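Local coordinates for protein putative non-ribosomal peptide synthetase (Actinomadura parvosata subsp. kistnae, PDB 6M7L) that belongs to the condensation-domain family of non-ribosomal peptide synthetases but probably does not form peptide bonds, perhaps recruiting tailoring enzymes to the peptide instead, at residues Val276-Ala281 against Thr332-Arg337. Numbering follows the deposited sequence.
Sequences VHAALA and TEILGR
Ala-278 and Ile-334 meet where two helices, 272-288 and 331-346, pack against each other in a condensation-like domain of the CoA-dependent acyltransferase fold. The meeting is a small apolar one, burying 135 Å² in all, in which Ala-278 meets Ile-334 and Leu-335. Ala-278 CB points at the second helix and reaches the branch methyl of Ile-334, CB to CG2 3.8 Å. That methyl also approaches the backbone of the first helix, with Ile-334 CG2 3.9 Å from Ala-278 CA. The first torsion of Ile-334 (chi1 -61°) sets CG2 anti to the backbone N and turned to Ala-278, while CG1 lies anti to the carbonyl carbon and extends to CD1. Because Ala-278 has only its lone methyl, the backbones come close: Ala-278 CA and Leu-335 CA are 5.2 Å apart. Away from the contact, Arg-337 NH2 forms a salt bridge with Glu-333 OE2 one turn back, through a weak hydrogen bond of 3.2 Å. Ile-334 is further covered by Leu-325 and Pro-329, and His-277 packs on strand 317-324. Beside the Ile-334 methyl, Ala-278 CB rests 4.4 Å from Leu-335 CB and lies against the second helix's backbone, 3.9 Å from Leu-335 N.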
# COMPACT_ATOMS: atom_id res chain seq x y z
N VAL A 276 -15.74 14.52 17.41
CA VAL A 276 -16.75 13.47 17.34
C VAL A 276 -16.85 12.74 18.68
O VAL A 276 -17.94 12.32 19.09
CB VAL A 276 -16.42 12.50 16.19
CG1 VAL A 276 -17.46 11.39 16.11
CG2 VAL A 276 -16.34 13.25 14.87
N HIS A 277 -15.72 12.58 19.38
CA HIS A 277 -15.74 11.99 20.71
C HIS A 277 -16.66 12.78 21.64
O HIS A 277 -17.49 12.20 22.35
CB HIS A 277 -14.31 11.93 21.26
CG HIS A 277 -14.19 11.32 22.62
ND1 HIS A 277 -15.28 10.88 23.35
CD2 HIS A 277 -13.10 11.07 23.39
CE1 HIS A 277 -14.86 10.39 24.50
NE2 HIS A 277 -13.54 10.49 24.55
N ALA A 278 -16.52 14.10 21.64
CA ALA A 278 -17.36 14.94 22.50
C ALA A 278 -18.82 14.83 22.11
O ALA A 278 -19.70 14.68 22.96
CB ALA A 278 -16.88 16.39 22.45
N ALA A 279 -19.11 14.90 20.80
CA ALA A 279 -20.49 14.79 20.34
C ALA A 279 -21.10 13.46 20.73
O ALA A 279 -22.20 13.41 21.29
CB ALA A 279 -20.54 14.98 18.82
N LEU A 280 -20.38 12.36 20.46
CA LEU A 280 -20.89 11.04 20.82
C LEU A 280 -21.08 10.91 22.32
O LEU A 280 -22.05 10.29 22.78
CB LEU A 280 -19.92 9.96 20.30
CG LEU A 280 -20.35 8.50 20.35
CD1 LEU A 280 -21.61 8.27 19.52
CD2 LEU A 280 -19.22 7.61 19.86
N ALA A 281 -20.17 11.49 23.11
CA ALA A 281 -20.30 11.45 24.56
C ALA A 281 -21.55 12.18 25.04
O ALA A 281 -22.15 11.78 26.04
CB ALA A 281 -19.06 12.04 25.21
N THR A 332 -17.90 22.90 23.87
CA THR A 332 -16.51 23.33 23.97
C THR A 332 -15.86 22.79 25.24
O THR A 332 -14.70 22.37 25.22
CB THR A 332 -16.42 24.86 23.95
OG1 THR A 332 -17.31 25.40 24.94
CG2 THR A 332 -16.81 25.39 22.58
N GLU A 333 -16.60 22.79 26.35
CA GLU A 333 -16.06 22.28 27.60
C GLU A 333 -15.92 20.76 27.56
O GLU A 333 -14.95 20.21 28.08
CB GLU A 333 -16.94 22.71 28.77
CG GLU A 333 -16.38 22.38 30.14
CD GLU A 333 -17.21 22.98 31.26
OE1 GLU A 333 -18.28 23.55 30.97
OE2 GLU A 333 -16.78 22.89 32.43
N ILE A 334 -16.89 20.07 26.95
CA ILE A 334 -16.78 18.63 26.79
C ILE A 334 -15.65 18.28 25.83
O ILE A 334 -14.93 17.29 26.02
CB ILE A 334 -18.13 18.05 26.31
CG1 ILE A 334 -19.21 18.32 27.35
CG2 ILE A 334 -18.01 16.55 26.04
CD1 ILE A 334 -20.60 17.92 26.93
N LEU A 335 -15.46 19.10 24.79
CA LEU A 335 -14.33 18.91 23.89
C LEU A 335 -13.01 18.99 24.65
O LEU A 335 -12.05 18.29 24.32
CB LEU A 335 -14.38 19.96 22.77
CG LEU A 335 -13.73 19.63 21.43
CD1 LEU A 335 -14.37 20.46 20.33
CD2 LEU A 335 -12.23 19.89 21.47
N GLY A 336 -12.94 19.84 25.67
CA GLY A 336 -11.74 19.91 26.48
C GLY A 336 -11.53 18.67 27.32
O GLY A 336 -10.43 18.12 27.38
N ARG A 337 -12.60 18.20 27.98
CA ARG A 337 -12.50 16.97 28.77
C ARG A 337 -12.13 15.79 27.89
O ARG A 337 -11.33 14.93 28.29
CB ARG A 337 -13.82 16.71 29.50
CG ARG A 337 -14.44 17.94 30.14
CD ARG A 337 -14.69 17.73 31.62
NE ARG A 337 -15.47 18.83 32.20
CZ ARG A 337 -16.74 18.72 32.57
NH1 ARG A 337 -17.38 17.56 32.46
NH2 ARG A 337 -17.38 19.77 33.08